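Local coordinates for NikO protein (Streptomyces tendae, PDB 4FQD) that transfers the enolpyruvyl group of phosphoenolpyruvate as an enolpyruvyl transferase essential in nikkomycin biosynthesis, at residues A[185-190]-A[335-340]. The protein carries 4 engineered substitutions. Numbering follows the deposited sequence.
Sequences ALMSGP and MSRGVF
Ser188 and Ser336 meet where the strand-to-helix loops of two beta-alpha-beta crossovers touch. Two hydrogen bonds join the loops, one donated from each segment. Ser336 N donates to Ser188 OG at 3.3 Å, with an N-H...O angle of 152°. Gly189 N donates to Ser336 OG at 3.2 Å, a similarly straight bond at 158°. Ser188 OG lies anti to its own nitrogen (chi1 -178°), which carries the hydroxyl across to Ser336 N. That oxygen also hydrogen-bonds to Ala363 O, so the buried hydroxyl has a partner on each of two loops. The fold is the inverse alpha/beta barrel of the EPSP synthase family. Residues 185-190 lead from strand 174-176 into helix 192-204. Residues 335-340 lead from strand 331-334 into helix 344-351 and start with a type I turn, Met335 to Gly338. Water 1 adds a bridge between the loops. It donates to Leu186 O at 2.6 Å and accepts from Arg337 N at 2.8 Å. Met187 SD sits over the centre of one face of the Arg337 guanidinium, 3.3 Å above the plane. The extended arginine chain carries its charged end past the sulfur to Glu241, with which NH2 forms a salt bridge, and to Tyr192 OH. With an alanine in place of Arg337, Glu241 would probably lose its charged mate and the Met187 sulfur its flat partner. Leu186 CD1 meets Met335 SD at 3.8 Å, the two side chains crossing at about a right angle. Tyr359 of the second subunit packs on Met335, and Arg361 of that subunit on Leu186.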
loop_
_atom_site.group_PDB
_atom_site.type_symbol
_atom_site.label_atom_id
_atom_site.label_comp_id
_atom_site.label_asym_id
_atom_site.label_seq_id
_atom_site.Cartn_x
_atom_site.Cartn_y
_atom_site.Cartn_z
ATOM N N ALA A 185 2.161 -12.499 5.449
ATOM C CA ALA A 185 1.950 -11.408 6.394
ATOM C C ALA A 185 0.749 -10.559 5.997
ATOM O O ALA A 185 -0.046 -10.150 6.846
ATOM C CB ALA A 185 3.198 -10.546 6.501
ATOM N N LEU A 186 0.622 -10.299 4.702
ATOM C CA LEU A 186 -0.480 -9.500 4.188
ATOM C C LEU A 186 -1.748 -10.344 4.096
ATOM O O LEU A 186 -2.857 -9.809 4.031
ATOM C CB LEU A 186 -0.126 -8.933 2.811
ATOM C CG LEU A 186 -0.939 -7.730 2.332
ATOM C CD1 LEU A 186 -0.609 -6.501 3.167
ATOM C CD2 LEU A 186 -0.693 -7.461 0.855
ATOM N N MET A 187 -1.566 -11.664 4.105
ATOM C CA MET A 187 -2.659 -12.619 3.938
ATOM C C MET A 187 -3.434 -12.346 2.655
ATOM O O MET A 187 -4.651 -12.167 2.678
ATOM C CB MET A 187 -3.604 -12.600 5.143
ATOM C CG MET A 187 -2.944 -12.968 6.460
ATOM S SD MET A 187 -4.153 -13.180 7.779
ATOM C CE MET A 187 -3.093 -13.638 9.144
ATOM N N SER A 188 -2.717 -12.309 1.537
ATOM C CA SER A 188 -3.327 -11.989 0.252
ATOM C C SER A 188 -2.773 -12.863 -0.867
ATOM O O SER A 188 -1.596 -13.223 -0.867
ATOM C CB SER A 188 -3.121 -10.509 -0.081
ATOM O OG SER A 188 -3.737 -10.171 -1.310
ATOM N N GLY A 189 -3.632 -13.198 -1.823
ATOM C CA GLY A 189 -3.234 -14.016 -2.952
ATOM C C GLY A 189 -4.407 -14.383 -3.839
ATOM O O GLY A 189 -5.556 -14.352 -3.398
ATOM N N PRO A 190 -4.123 -14.738 -5.099
ATOM C CA PRO A 190 -5.165 -15.105 -6.062
ATOM C C PRO A 190 -5.763 -16.487 -5.788
ATOM O O PRO A 190 -6.849 -16.790 -6.285
ATOM C CB PRO A 190 -4.416 -15.106 -7.395
ATOM C CG PRO A 190 -3.014 -15.447 -7.025
ATOM C CD PRO A 190 -2.774 -14.801 -5.690
ATOM N N MET A 335 -6.200 -5.938 -1.475
ATOM C CA MET A 335 -5.785 -7.215 -0.905
ATOM C C MET A 335 -6.977 -8.067 -0.475
ATOM O O MET A 335 -8.110 -7.589 -0.426
ATOM C CB MET A 335 -4.843 -6.984 0.278
ATOM C CG MET A 335 -5.425 -6.089 1.355
ATOM S SD MET A 335 -4.256 -5.711 2.671
ATOM C CE MET A 335 -5.304 -4.786 3.791
ATOM N N SER A 336 -6.704 -9.331 -0.164
ATOM C CA SER A 336 -7.745 -10.289 0.191
ATOM C C SER A 336 -8.516 -9.877 1.443
ATOM O O SER A 336 -9.743 -9.972 1.487
ATOM C CB SER A 336 -7.143 -11.682 0.379
ATOM O OG SER A 336 -6.498 -12.124 -0.804
ATOM N N ARG A 337 -7.792 -9.420 2.461
ATOM C CA ARG A 337 -8.425 -8.949 3.686
ATOM C C ARG A 337 -8.495 -7.427 3.712
ATOM O O ARG A 337 -8.377 -6.805 4.767
ATOM C CB ARG A 337 -7.689 -9.476 4.917
ATOM C CG ARG A 337 -7.738 -10.985 5.055
ATOM C CD ARG A 337 -7.364 -11.420 6.457
ATOM N NE ARG A 337 -7.588 -12.848 6.657
ATOM C CZ ARG A 337 -7.565 -13.446 7.841
ATOM N NH1 ARG A 337 -7.330 -12.739 8.938
ATOM N NH2 ARG A 337 -7.781 -14.752 7.931
ATOM N N GLY A 338 -8.690 -6.834 2.540
ATOM C CA GLY A 338 -8.820 -5.396 2.421
ATOM C C GLY A 338 -9.702 -5.011 1.249
ATOM O O GLY A 338 -10.750 -5.617 1.026
ATOM N N VAL A 339 -9.271 -4.002 0.500
ATOM C CA VAL A 339 -10.017 -3.529 -0.659
ATOM C C VAL A 339 -10.061 -4.589 -1.754
ATOM O O VAL A 339 -9.037 -5.184 -2.092
ATOM C CB VAL A 339 -9.398 -2.240 -1.230
ATOM C CG1 VAL A 339 -10.189 -1.754 -2.436
ATOM C CG2 VAL A 339 -9.343 -1.167 -0.158
ATOM N N PHE A 340 -11.252 -4.823 -2.299
ATOM C CA PHE A 340 -11.424 -5.771 -3.393
ATOM C C PHE A 340 -10.609 -5.370 -4.615
ATOM O O PHE A 340 -10.346 -4.190 -4.843
ATOM C CB PHE A 340 -12.899 -5.886 -3.783
ATOM C CG PHE A 340 -13.678 -6.847 -2.937
ATOM C CD1 PHE A 340 -13.515 -8.214 -3.094
ATOM C CD2 PHE A 340 -14.586 -6.387 -1.998
ATOM C CE1 PHE A 340 -14.234 -9.103 -2.321
ATOM C CE2 PHE A 340 -15.307 -7.272 -1.222
ATOM C CZ PHE A 340 -15.133 -8.632 -1.386
HETATM O O HOH W 1 -5.065 -9.085 2.772
#